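Local atomic coordinates of carboxylase (Deinococcus radiodurans, PDB entry 5H80), a protein that probably catalyses, as the biotin carboxylase domain of a single-chain bacterial carboxylase, the ATP-dependent carboxylation of biotin carried by its carrier domain. Residues 34-39 with 105-110; 54-59 with 339-344; 254-259 with 270-275; 237-242 with 301-306. All coordinates share one frame; numbering follows the deposited sequence.

Interaction 1. Residues 34-39 with 105-110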
loop_
_atom_site.group_PDB
_atom_site.type_symbol
_atom_site.label_atom_id
_atom_site.label_comp_id
_atom_site.label_asym_id
_atom_site.label_seq_id
_atom_site.Cartn_x
_atom_site.Cartn_y
_atom_site.Cartn_z
ATOM N N ARG A 34 18.729 -15.980 12.560
ATOM C CA ARG A 34 17.548 -16.644 12.920
ATOM C C ARG A 34 17.000 -15.862 14.046
ATOM O O ARG A 34 17.602 -15.844 15.177
ATOM C CB ARG A 34 17.824 -18.097 13.376
ATOM C CG ARG A 34 18.271 -18.984 12.256
ATOM C CD ARG A 34 18.751 -20.351 12.791
ATOM N NE ARG A 34 17.686 -20.983 13.571
ATOM C CZ ARG A 34 16.645 -21.592 13.017
ATOM N NH1 ARG A 34 16.529 -21.623 11.690
ATOM N NH2 ARG A 34 15.745 -22.202 13.789
ATOM N N VAL A 35 15.915 -15.142 13.766
ATOM C CA VAL A 35 15.374 -14.151 14.614
ATOM C C VAL A 35 14.211 -14.687 15.484
ATOM O O VAL A 35 13.117 -15.124 15.024
ATOM C CB VAL A 35 14.828 -12.914 13.825
ATOM C CG1 VAL A 35 14.277 -11.815 14.800
ATOM C CG2 VAL A 35 15.858 -12.329 12.903
ATOM N N LEU A 36 14.435 -14.695 16.783
ATOM C CA LEU A 36 13.355 -15.085 17.677
ATOM C C LEU A 36 12.490 -13.935 17.916
ATOM O O LEU A 36 12.987 -12.933 18.395
ATOM C CB LEU A 36 13.873 -15.604 19.010
ATOM C CG LEU A 36 12.925 -15.876 20.179
ATOM C CD1 LEU A 36 12.173 -17.072 19.739
ATOM C CD2 LEU A 36 13.703 -16.162 21.496
ATOM N N ILE A 37 11.186 -14.085 17.645
ATOM C CA ILE A 37 10.181 -12.983 17.746
ATOM C C ILE A 37 9.520 -13.156 19.125
ATOM O O ILE A 37 8.591 -13.999 19.324
ATOM C CB ILE A 37 9.201 -12.995 16.563
ATOM C CG1 ILE A 37 10.015 -12.854 15.249
ATOM C CG2 ILE A 37 8.106 -11.936 16.641
ATOM C CD1 ILE A 37 9.159 -12.930 14.027
ATOM N N ALA A 38 10.031 -12.454 20.132
ATOM C CA ALA A 38 9.501 -12.541 21.498
ATOM C C ALA A 38 8.221 -11.677 21.734
ATOM O O ALA A 38 8.230 -10.735 22.490
ATOM C CB ALA A 38 10.569 -12.195 22.538
ATOM N N ASN A 39 7.153 -12.019 21.025
ATOM C CA ASN A 39 5.969 -11.230 20.955
ATOM C C ASN A 39 4.875 -12.040 20.191
ATOM O O ASN A 39 5.043 -13.254 20.014
ATOM C CB ASN A 39 6.193 -9.831 20.276
ATOM C CG ASN A 39 5.344 -8.743 20.915
ATOM O OD1 ASN A 39 4.144 -8.878 21.041
ATOM N ND2 ASN A 39 5.942 -7.683 21.390
ATOM N N THR A 105 19.957 -16.266 16.719
ATOM C CA THR A 105 21.068 -15.364 16.744
ATOM C C THR A 105 20.685 -13.999 17.227
ATOM O O THR A 105 21.485 -13.231 17.604
ATOM C CB THR A 105 21.648 -15.340 15.297
ATOM O OG1 THR A 105 20.598 -14.909 14.385
ATOM C CG2 THR A 105 22.013 -16.747 14.938
ATOM N N HIS A 106 19.381 -13.678 17.097
ATOM C CA HIS A 106 18.830 -12.357 17.319
ATOM C C HIS A 106 17.516 -12.544 18.032
ATOM O O HIS A 106 16.800 -13.540 17.875
ATOM C CB HIS A 106 18.599 -11.597 15.956
ATOM C CG HIS A 106 19.860 -11.268 15.259
ATOM N ND1 HIS A 106 20.586 -12.231 14.629
ATOM C CD2 HIS A 106 20.530 -10.104 15.069
ATOM C CE1 HIS A 106 21.671 -11.693 14.109
ATOM N NE2 HIS A 106 21.666 -10.408 14.372
ATOM N N VAL A 107 17.132 -11.558 18.849
ATOM C CA VAL A 107 15.864 -11.505 19.550
ATOM C C VAL A 107 15.198 -10.144 19.242
ATOM O O VAL A 107 15.685 -9.075 19.657
ATOM C CB VAL A 107 15.934 -11.675 21.124
ATOM C CG1 VAL A 107 14.571 -11.606 21.739
ATOM C CG2 VAL A 107 16.460 -13.068 21.428
ATOM N N HIS A 108 14.088 -10.214 18.482
ATOM C CA HIS A 108 13.180 -9.046 18.302
ATOM C C HIS A 108 12.019 -9.060 19.355
ATOM O O HIS A 108 11.068 -9.868 19.364
ATOM C CB HIS A 108 12.611 -8.915 16.866
ATOM C CG HIS A 108 12.278 -7.474 16.506
ATOM N ND1 HIS A 108 11.632 -6.685 17.395
ATOM C CD2 HIS A 108 12.378 -6.750 15.362
ATOM C CE1 HIS A 108 11.473 -5.468 16.877
ATOM N NE2 HIS A 108 11.861 -5.514 15.616
ATOM N N PRO A 109 12.113 -8.106 20.310
ATOM C CA PRO A 109 11.085 -8.038 21.334
ATOM C C PRO A 109 9.749 -7.325 20.980
ATOM O O PRO A 109 8.790 -7.293 21.781
ATOM C CB PRO A 109 11.829 -7.249 22.398
ATOM C CG PRO A 109 12.573 -6.278 21.648
ATOM C CD PRO A 109 13.031 -6.968 20.408
ATOM N N GLY A 110 9.601 -6.924 19.710
ATOM C CA GLY A 110 8.521 -6.019 19.290
ATOM C C GLY A 110 8.239 -4.816 20.146
ATOM O O GLY A 110 9.096 -4.023 20.358
HETATM O O HOH W 1 9.153 -8.582 24.101
#
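Val35, Leu36 and Ile37 pair in parallel with His106, Val107 and His108 at the middle of the sheet in the Rossmann-like N-terminal biotin carboxylase domain. The two short strand segments differ in direction by 33°. Leu36 is held at both backbone atoms: Leu36 N reaches His106 O at 2.8 Å, and Leu36 O receives His108 N at 2.9 Å. Packing is tight on both faces. Leu36 CD2 runs alongside Val107 CG2, 4.1 Å away, against Val98 and Ala99 of helix 92-101. On the other face, Val35 CG1 (anti to the backbone N, chi1 -178°) lies 3.9 Å from His108 CB, while the imidazole leads away to Gln340. The start of the pairing is looser and partly exposed. Arg34 O takes a weak 3.4 Å bond from His106 N but a good one from Thr105 N; Thr105 OG1 separately accepts Arg34 N at 2.8 Å, and the guanidinium forms a salt bridge with Glu77. Beyond the strands, one water donates to both Ala38 O and Pro109 O. Asn39 ND2, which also bonds Tyr111 O, donates to Pro109 O at 2.9 Å, with that oxygen 10° out of the amide plane.

Interaction 2. Residues 54-59 with 339-344. With EDO (1,2-ethanediol), chain E.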
loop_
_atom_site.group_PDB
_atom_site.type_symbol
_atom_site.label_atom_id
_atom_site.label_comp_id
_atom_site.label_asym_id
_atom_site.label_seq_id
_atom_site.Cartn_x
_atom_site.Cartn_y
_atom_site.Cartn_z
ATOM N N LEU A 54 14.386 -9.540 4.312
ATOM C CA LEU A 54 15.819 -9.610 4.383
ATOM C C LEU A 54 16.504 -10.949 3.956
ATOM O O LEU A 54 17.729 -10.998 3.906
ATOM C CB LEU A 54 16.201 -9.234 5.831
ATOM C CG LEU A 54 15.849 -7.805 6.272
ATOM C CD1 LEU A 54 16.134 -7.650 7.797
ATOM C CD2 LEU A 54 16.722 -6.834 5.460
ATOM N N GLY A 55 15.697 -11.980 3.723
ATOM C CA GLY A 55 16.150 -13.337 3.485
ATOM C C GLY A 55 16.672 -14.062 4.729
ATOM O O GLY A 55 17.515 -15.001 4.629
ATOM N N TRP A 56 16.261 -13.590 5.918
ATOM C CA TRP A 56 16.559 -14.217 7.165
ATOM C C TRP A 56 15.457 -15.154 7.567
ATOM O O TRP A 56 14.473 -15.337 6.841
ATOM C CB TRP A 56 16.756 -13.138 8.235
ATOM C CG TRP A 56 17.859 -12.023 7.908
ATOM C CD1 TRP A 56 18.713 -11.925 6.799
ATOM C CD2 TRP A 56 18.225 -10.964 8.748
ATOM N NE1 TRP A 56 19.556 -10.823 6.913
ATOM C CE2 TRP A 56 19.239 -10.184 8.080
ATOM C CE3 TRP A 56 17.783 -10.538 10.001
ATOM C CZ2 TRP A 56 19.815 -9.091 8.660
ATOM C CZ3 TRP A 56 18.321 -9.426 10.564
ATOM C CH2 TRP A 56 19.378 -8.708 9.937
ATOM N N GLN A 57 15.694 -15.855 8.675
ATOM C CA GLN A 57 14.721 -16.790 9.199
ATOM C C GLN A 57 14.107 -16.363 10.473
ATOM O O GLN A 57 14.772 -15.711 11.233
ATOM C CB GLN A 57 15.339 -18.196 9.381
ATOM C CG GLN A 57 15.753 -18.792 8.039
ATOM C CD GLN A 57 16.598 -20.003 8.237
ATOM O OE1 GLN A 57 17.187 -20.216 9.325
ATOM N NE2 GLN A 57 16.677 -20.809 7.199
ATOM N N SER A 58 12.827 -16.734 10.680
ATOM C CA SER A 58 12.141 -16.406 11.878
ATOM C C SER A 58 11.720 -17.605 12.705
ATOM O O SER A 58 11.236 -18.597 12.211
ATOM C CB SER A 58 10.869 -15.530 11.622
ATOM O OG SER A 58 9.881 -16.178 10.773
ATOM N N VAL A 59 11.779 -17.384 14.016
ATOM C CA VAL A 59 11.236 -18.321 14.990
ATOM C C VAL A 59 10.193 -17.554 15.816
ATOM O O VAL A 59 10.529 -16.641 16.512
ATOM C CB VAL A 59 12.396 -18.932 15.843
ATOM C CG1 VAL A 59 11.783 -19.860 16.915
ATOM C CG2 VAL A 59 13.535 -19.537 14.950
ATOM N N ALA A 339 14.944 -1.858 8.420
ATOM C CA ALA A 339 15.988 -0.878 8.843
ATOM C C ALA A 339 16.403 -1.192 10.325
ATOM O O ALA A 339 17.597 -1.345 10.616
ATOM C CB ALA A 339 15.565 0.541 8.716
ATOM N N GLN A 340 15.403 -1.372 11.145
ATOM C CA GLN A 340 15.620 -1.673 12.563
ATOM C C GLN A 340 16.468 -2.974 12.769
ATOM O O GLN A 340 17.526 -2.913 13.466
ATOM C CB GLN A 340 14.323 -1.810 13.261
ATOM C CG GLN A 340 14.431 -1.968 14.802
ATOM C CD GLN A 340 13.113 -2.389 15.409
ATOM O OE1 GLN A 340 12.216 -2.967 14.774
ATOM N NE2 GLN A 340 12.941 -2.024 16.708
ATOM N N LEU A 341 16.124 -4.031 12.080
ATOM C CA LEU A 341 16.813 -5.311 12.080
ATOM C C LEU A 341 18.271 -5.173 11.602
ATOM O O LEU A 341 19.189 -5.699 12.229
ATOM C CB LEU A 341 16.099 -6.325 11.219
ATOM C CG LEU A 341 14.779 -6.931 11.803
ATOM C CD1 LEU A 341 13.852 -7.511 10.696
ATOM C CD2 LEU A 341 15.244 -8.004 12.844
ATOM N N ARG A 342 18.491 -4.470 10.492
ATOM C CA ARG A 342 19.784 -4.237 9.937
ATOM C C ARG A 342 20.659 -3.358 10.839
ATOM O O ARG A 342 21.892 -3.649 10.942
ATOM C CB ARG A 342 19.781 -3.763 8.464
ATOM C CG ARG A 342 19.011 -4.734 7.531
ATOM C CD ARG A 342 18.893 -4.105 6.168
ATOM N NE ARG A 342 20.175 -3.942 5.516
ATOM C CZ ARG A 342 20.361 -3.905 4.199
ATOM N NH1 ARG A 342 21.591 -3.834 3.737
ATOM N NH2 ARG A 342 19.337 -3.902 3.318
ATOM N N LEU A 343 20.076 -2.318 11.435
ATOM C CA LEU A 343 20.760 -1.506 12.420
ATOM C C LEU A 343 21.206 -2.373 13.599
ATOM O O LEU A 343 22.420 -2.309 13.943
ATOM C CB LEU A 343 19.925 -0.355 12.867
ATOM C CG LEU A 343 19.861 0.760 11.784
ATOM C CD1 LEU A 343 18.665 1.628 12.154
ATOM C CD2 LEU A 343 21.106 1.598 11.415
ATOM N N ALA A 344 20.297 -3.172 14.177
ATOM C CA ALA A 344 20.686 -4.149 15.207
ATOM C C ALA A 344 21.852 -5.077 14.858
ATOM O O ALA A 344 22.759 -5.300 15.725
ATOM C CB ALA A 344 19.499 -4.963 15.680
HETATM C C1 EDO E . 21.910 -13.782 4.931
HETATM O O1 EDO E . 20.951 -14.812 4.651
HETATM C C2 EDO E . 21.389 -12.512 4.230
HETATM O O2 EDO E . 22.329 -11.433 4.384
#
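Leu54 and Trp56 meet Leu341 and Arg342 in a small apolar contact with no hydrogen bond across it, burying 205 Å² in total. It joins the end of helix 42-53, in the Rossmann-like N-terminal domain, to helix 336-344 of the ATP-grasp region. A Schellman motif closes the first helix: Gly55, with a phi of 73°, ends it, and Leu54 before the glycine and Trp56 after it both point their CB toward helix 336-344. The two methyls of Leu54 divide the work. Leu54 CD1 sits 3.7 Å from Leu341 CB and also lies over one face of the Trp56 ring, 3.8 Å above its plane and offset toward the rim. Leu54 CD2 instead touches the aliphatic part of the arginine, 3.6 Å from Arg342 CD. The Arg342 chain bends at chi3 (65°), about the CG-CD bond that the leucine touches, and its NE forms a salt bridge with Glu347. Trp56 and Leu341 run antiparallel alongside one another, bringing Trp56 CZ3 to 3.9 Å from Leu341 CB. Val51 of helix 42-53 touches both of these side chains. With an alanine in place of Trp56, Leu54 CD1 would probably lose the ring face beneath it and a gap would be likely to open beside Leu341. At the edge of the indole, near its plane, Leu341 O lies 3.8 Å from Trp56 CH2. The five-membered ring meets a 1,2-ethanediol, probably from the crystallisation liquor, whose C2 is 3.7 Å from Trp56 NE1.

Interaction 3. Residues 254-259 with 270-275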
loop_
_atom_site.group_PDB
_atom_site.type_symbol
_atom_site.label_atom_id
_atom_site.label_comp_id
_atom_site.label_asym_id
_atom_site.label_seq_id
_atom_site.Cartn_x
_atom_site.Cartn_y
_atom_site.Cartn_z
ATOM N N GLU A 254 7.717 13.502 12.050
ATOM C CA GLU A 254 6.804 13.406 13.140
ATOM C C GLU A 254 5.563 12.616 12.907
ATOM O O GLU A 254 5.079 12.438 11.763
ATOM C CB GLU A 254 6.448 14.779 13.690
ATOM C CG GLU A 254 5.345 15.617 13.083
ATOM C CD GLU A 254 5.590 16.085 11.634
ATOM O OE1 GLU A 254 6.753 16.025 11.205
ATOM O OE2 GLU A 254 4.583 16.524 11.079
ATOM N N ARG A 255 4.842 12.360 14.009
ATOM C CA ARG A 255 3.463 11.806 13.998
ATOM C C ARG A 255 2.661 12.476 15.077
ATOM O O ARG A 255 3.266 12.939 16.089
ATOM C CB ARG A 255 3.438 10.305 14.327
ATOM C CG ARG A 255 4.017 9.337 13.369
ATOM C CD ARG A 255 4.091 7.884 13.837
ATOM N NE ARG A 255 4.987 7.621 14.961
ATOM C CZ ARG A 255 6.186 7.088 14.874
ATOM N NH1 ARG A 255 6.751 6.744 13.694
ATOM N NH2 ARG A 255 6.844 6.861 15.972
ATOM N N ASP A 256 1.353 12.622 14.835
ATOM C CA ASP A 256 0.455 13.236 15.792
ATOM C C ASP A 256 -0.552 12.212 16.189
ATOM O O ASP A 256 -1.322 11.704 15.360
ATOM C CB ASP A 256 -0.177 14.440 15.255
ATOM C CG ASP A 256 -1.005 15.258 16.269
ATOM O OD1 ASP A 256 -1.956 14.714 16.855
ATOM O OD2 ASP A 256 -0.641 16.464 16.344
ATOM N N CYS A 257 -0.571 11.990 17.476
ATOM C CA CYS A 257 -1.404 10.948 18.077
ATOM C C CYS A 257 -2.337 11.586 19.154
ATOM O O CYS A 257 -2.578 10.985 20.223
ATOM C CB CYS A 257 -0.574 9.929 18.758
ATOM S SG CYS A 257 0.752 9.220 17.714
ATOM N N THR A 258 -2.860 12.750 18.865
ATOM C CA THR A 258 -3.658 13.522 19.836
ATOM C C THR A 258 -4.989 12.909 20.250
ATOM O O THR A 258 -5.456 13.053 21.373
ATOM C CB THR A 258 -3.797 14.953 19.306
ATOM O OG1 THR A 258 -2.509 15.605 19.157
ATOM C CG2 THR A 258 -4.876 15.815 20.163
ATOM N N VAL A 259 -5.683 12.270 19.318
ATOM C CA VAL A 259 -6.994 11.660 19.561
ATOM C C VAL A 259 -6.780 10.317 20.360
ATOM O O VAL A 259 -6.250 9.312 19.861
ATOM C CB VAL A 259 -7.713 11.418 18.227
ATOM C CG1 VAL A 259 -9.004 10.673 18.491
ATOM C CG2 VAL A 259 -7.880 12.746 17.442
ATOM N N ALA A 270 0.587 11.188 10.064
ATOM C CA ALA A 270 1.980 11.538 9.697
ATOM C C ALA A 270 1.733 12.230 8.284
ATOM O O ALA A 270 1.148 11.574 7.343
ATOM C CB ALA A 270 2.936 10.415 9.673
ATOM N N PRO A 271 2.024 13.518 8.150
ATOM C CA PRO A 271 2.519 14.442 9.132
ATOM C C PRO A 271 1.528 14.818 10.181
ATOM O O PRO A 271 0.320 14.529 10.133
ATOM C CB PRO A 271 2.825 15.691 8.304
ATOM C CG PRO A 271 1.795 15.656 7.201
ATOM C CD PRO A 271 1.614 14.212 6.885
ATOM N N ALA A 272 2.027 15.522 11.184
ATOM C CA ALA A 272 1.145 16.284 12.028
ATOM C C ALA A 272 0.374 17.401 11.283
ATOM O O ALA A 272 1.081 18.293 10.794
ATOM C CB ALA A 272 1.969 16.918 13.159
ATOM N N PRO A 273 -0.960 17.347 11.245
ATOM C CA PRO A 273 -1.707 18.398 10.451
ATOM C C PRO A 273 -1.549 19.781 10.963
ATOM O O PRO A 273 -1.530 19.994 12.196
ATOM C CB PRO A 273 -3.126 17.897 10.372
ATOM C CG PRO A 273 -3.111 16.479 10.879
ATOM C CD PRO A 273 -1.863 16.255 11.689
ATOM N N HIS A 274 -1.345 20.772 10.059
ATOM C CA HIS A 274 -1.414 22.183 10.450
ATOM C C HIS A 274 -0.308 22.545 11.456
ATOM O O HIS A 274 -0.625 23.112 12.521
ATOM C CB HIS A 274 -2.810 22.549 11.017
ATOM C CG HIS A 274 -3.908 22.342 10.058
ATOM N ND1 HIS A 274 -3.823 22.818 8.766
ATOM C CD2 HIS A 274 -5.068 21.657 10.135
ATOM C CE1 HIS A 274 -4.917 22.484 8.105
ATOM N NE2 HIS A 274 -5.645 21.705 8.883
ATOM N N LEU A 275 0.869 21.944 11.290
ATOM C CA LEU A 275 2.020 22.203 12.114
ATOM C C LEU A 275 3.006 23.142 11.468
ATOM O O LEU A 275 3.649 22.816 10.429
ATOM C CB LEU A 275 2.733 20.899 12.394
ATOM C CG LEU A 275 3.875 20.934 13.499
ATOM C CD1 LEU A 275 3.435 21.366 14.903
ATOM C CD2 LEU A 275 4.687 19.655 13.574
#
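Asp256, whose CB packs against Ala272 CB at 3.9 Å, has an OD1 gripped by three groups. Thr258 N donates to Asp256 OD1 at 3.0 Å, closing an Asx turn, and Thr258 OG1 donates to the same oxygen. The amide arrives on the anti side and the hydroxyl on the syn side, yet both come from one face of the carboxylate, each 29° out of its plane. Tyr472 OH is the third partner, while OD2 forms a salt bridge with Arg236, so both oxygens of this buried carboxylate are satisfied. Across the contact the polar link is Ala272 N to Glu254 OE2, 2.7 Å long with an angle of 143° at the hydrogen. Glu254 gets there by placing CG between its backbone N and carbonyl carbon (chi1 85°) and bending again at chi2. This contact ties an edge strand of the antiparallel ATP-grasp sheet, 249-256, to the loop that leads from strand 264-270 into helix 277-293. That helix supplies Arg280, which forms a salt bridge with Glu254 OE1. Were a leucine to stand in for Glu254, Ala272 N would probably lose this acceptor and Arg280 this salt-bridge partner. Apolar atoms fit closely around the glutamate: Pro271 CB, just after a cis peptide bond, is 3.4 Å from Glu254 OE2, and Ala272 CB is 3.6 Å from Glu254 CG. At the Arg255 end, Ala270 CB lies 3.6 Å from Glu254 O and 4.0 Å from Arg255 CG.

Interaction 4. Residues 237-242 with 301-306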
loop_
_atom_site.group_PDB
_atom_site.type_symbol
_atom_site.label_atom_id
_atom_site.label_comp_id
_atom_site.label_asym_id
_atom_site.label_seq_id
_atom_site.Cartn_x
_atom_site.Cartn_y
_atom_site.Cartn_z
ATOM N N HIS A 237 -0.289 15.809 21.066
ATOM C CA HIS A 237 0.696 14.798 21.290
ATOM C C HIS A 237 1.393 14.685 19.981
ATOM O O HIS A 237 0.793 14.227 19.050
ATOM C CB HIS A 237 0.100 13.483 21.675
ATOM C CG HIS A 237 1.104 12.366 21.782
ATOM N ND1 HIS A 237 1.393 11.750 22.979
ATOM C CD2 HIS A 237 1.887 11.740 20.854
ATOM C CE1 HIS A 237 2.341 10.847 22.802
ATOM N NE2 HIS A 237 2.565 10.730 21.507
ATOM N N ILE A 238 2.614 15.149 19.948
ATOM C CA ILE A 238 3.475 15.077 18.727
ATOM C C ILE A 238 4.819 14.398 19.033
ATOM O O ILE A 238 5.485 14.742 19.982
ATOM C CB ILE A 238 3.667 16.467 18.130
ATOM C CG1 ILE A 238 2.355 17.205 17.804
ATOM C CG2 ILE A 238 4.396 16.297 16.813
ATOM C CD1 ILE A 238 2.515 18.592 17.115
ATOM N N GLU A 239 5.175 13.376 18.243
ATOM C CA GLU A 239 6.299 12.490 18.583
ATOM C C GLU A 239 7.180 12.442 17.364
ATOM O O GLU A 239 6.686 12.493 16.239
ATOM C CB GLU A 239 5.891 11.100 18.981
ATOM C CG GLU A 239 5.129 10.241 17.899
ATOM C CD GLU A 239 4.493 8.966 18.465
ATOM O OE1 GLU A 239 4.301 8.837 19.710
ATOM O OE2 GLU A 239 4.194 8.065 17.691
ATOM N N VAL A 240 8.427 12.223 17.613
ATOM C CA VAL A 240 9.425 12.203 16.528
ATOM C C VAL A 240 10.044 10.857 16.390
ATOM O O VAL A 240 10.524 10.298 17.336
ATOM C CB VAL A 240 10.551 13.282 16.730
ATOM C CG1 VAL A 240 11.589 13.080 15.718
ATOM C CG2 VAL A 240 10.014 14.696 16.764
ATOM N N GLN A 241 10.046 10.272 15.159
ATOM C CA GLN A 241 10.725 9.028 14.888
ATOM C C GLN A 241 12.205 9.235 14.637
ATOM O O GLN A 241 12.562 9.997 13.668
ATOM C CB GLN A 241 10.096 8.416 13.600
ATOM C CG GLN A 241 10.708 7.119 13.240
ATOM C CD GLN A 241 10.322 5.954 14.237
ATOM O OE1 GLN A 241 9.198 5.585 14.342
ATOM N NE2 GLN A 241 11.344 5.542 15.095
ATOM N N VAL A 242 13.007 8.611 15.502
ATOM C CA VAL A 242 14.427 8.484 15.369
ATOM C C VAL A 242 14.978 7.136 14.984
ATOM O O VAL A 242 14.451 6.068 15.237
ATOM C CB VAL A 242 15.134 9.044 16.633
ATOM C CG1 VAL A 242 16.634 8.847 16.626
ATOM C CG2 VAL A 242 14.795 10.532 16.786
ATOM N N THR A 301 11.381 6.572 19.699
ATOM C CA THR A 301 10.475 7.665 19.467
ATOM C C THR A 301 10.626 8.616 20.702
ATOM O O THR A 301 10.661 8.106 21.796
ATOM C CB THR A 301 9.091 7.201 19.333
ATOM O OG1 THR A 301 8.990 6.319 18.197
ATOM C CG2 THR A 301 8.037 8.318 19.270
ATOM N N PHE A 302 10.607 9.925 20.471
ATOM C CA PHE A 302 10.586 10.937 21.476
ATOM C C PHE A 302 9.225 11.653 21.375
ATOM O O PHE A 302 8.898 12.260 20.311
ATOM C CB PHE A 302 11.745 11.848 21.258
ATOM C CG PHE A 302 13.023 11.183 21.431
ATOM C CD1 PHE A 302 13.578 11.095 22.730
ATOM C CD2 PHE A 302 13.620 10.447 20.389
ATOM C CE1 PHE A 302 14.770 10.407 22.946
ATOM C CE2 PHE A 302 14.788 9.701 20.624
ATOM C CZ PHE A 302 15.366 9.724 21.894
ATOM N N GLU A 303 8.477 11.570 22.456
ATOM C CA GLU A 303 7.069 12.048 22.615
ATOM C C GLU A 303 7.064 13.479 23.273
ATOM O O GLU A 303 7.801 13.727 24.229
ATOM C CB GLU A 303 6.133 11.137 23.330
ATOM C CG GLU A 303 6.097 9.774 22.712
ATOM C CD GLU A 303 5.119 8.842 23.446
ATOM O OE1 GLU A 303 4.610 9.246 24.521
ATOM O OE2 GLU A 303 4.863 7.754 22.932
ATOM N N PHE A 304 6.235 14.341 22.732
ATOM C CA PHE A 304 6.069 15.693 23.277
ATOM C C PHE A 304 4.588 16.071 23.347
ATOM O O PHE A 304 3.760 15.595 22.571
ATOM C CB PHE A 304 6.769 16.724 22.376
ATOM C CG PHE A 304 8.189 16.492 22.164
ATOM C CD1 PHE A 304 9.191 17.116 22.953
ATOM C CD2 PHE A 304 8.649 15.647 21.110
ATOM C CE1 PHE A 304 10.483 16.969 22.745
ATOM C CE2 PHE A 304 10.057 15.458 20.888
ATOM C CZ PHE A 304 10.995 16.090 21.745
ATOM N N LEU A 305 4.275 16.955 24.300
ATOM C CA LEU A 305 3.056 17.734 24.303
ATOM C C LEU A 305 3.405 19.140 23.797
ATOM O O LEU A 305 4.430 19.755 24.183
ATOM C CB LEU A 305 2.405 17.840 25.702
ATOM C CG LEU A 305 1.965 16.497 26.332
ATOM C CD1 LEU A 305 1.389 16.792 27.712
ATOM C CD2 LEU A 305 1.032 15.798 25.390
ATOM N N VAL A 306 2.562 19.629 22.872
ATOM C CA VAL A 306 2.782 20.846 22.213
ATOM C C VAL A 306 1.531 21.769 22.283
ATOM O O VAL A 306 0.378 21.344 21.989
ATOM C CB VAL A 306 3.152 20.546 20.675
ATOM C CG1 VAL A 306 3.431 21.847 19.905
ATOM C CG2 VAL A 306 4.319 19.574 20.522
HETATM O O HOH W 2 10.468 4.200 17.406
#
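Val242, Val240 and Ile238 each lean on a residue of 301-306 beyond the one directly opposite, interlocking the apolar face of two antiparallel strands whose directions differ by 162°. Val242 CG2 sits 3.8 Å from Phe302 CD2; Val240 CG2 lies 4.2 Å from Phe304 CE2; Ile238 CB approaches Val306 CG2 at 4.0 Å. The Phe304 ring turns its edge to Ile238 O, while Val240 CG2 approaches the ring obliquely. Helix 277-293 covers this relief, with Leu283 on Phe304, Leu290 on Phe302 and Ala287 on Val240. Four backbone bonds join the strands, among them Val240 N to Phe302 O at 2.7 Å. On the other face the bumps are mostly polar. Thr301 CG2 lies along the Glu239 chain, 3.5 Å from Glu239 CB and 3.7 Å from its CG and CD. Glu239 and Glu303 lie side by side with carboxylate planes 25° apart, and their nearest oxygens, Glu239 OE1 and Glu303 OE2, are 3.4 Å apart. Lys265 bridges this like-charged pair by a salt bridge to each, and Arg255 takes Glu239 OE2. His237 crosses Glu303 obliquely, the ring and carboxylate planes 69° apart, and its NE2 donates in the ring plane to Glu239 OE1 at 3.1 Å, from above the carboxylate plane. A water links Gln241 NE2 and Thr301 OG1, while Gln241 OE1 bonds Arg255 NH1. The antiparallel sheet, with helix 277-293 packed on its apolar face, belongs to the ATP-grasp region, a fold that holds nucleotide between two alpha/beta subdomains.

Overall arrangement
The four contacts form two touching pairs. Interactions 1 and 2 have centres about 9 Å apart and share a sheet, since strands 34-37 and 57-62 are neighbours; His108 NE2 also meets Gln340 OE1 at 2.7 Å, tying strand 106-108 to helix 336-344. Interactions 3 and 4, likewise about 9 Å apart between centres, share the ATP-grasp sheet and meet through Arg255, whose NE is 2.9 Å from Glu239 OE2 and whose NH1 is 2.8 Å from Gln241 OE1. Between the pairs, centres are 26 to 30 Å apart. Interaction 2 nonetheless encloses interactions 3 and 4 in sequence, and its nearest atoms approach interaction 4 to about 7 Å. The second pair lies in the region that probably binds ATP, as in relatives.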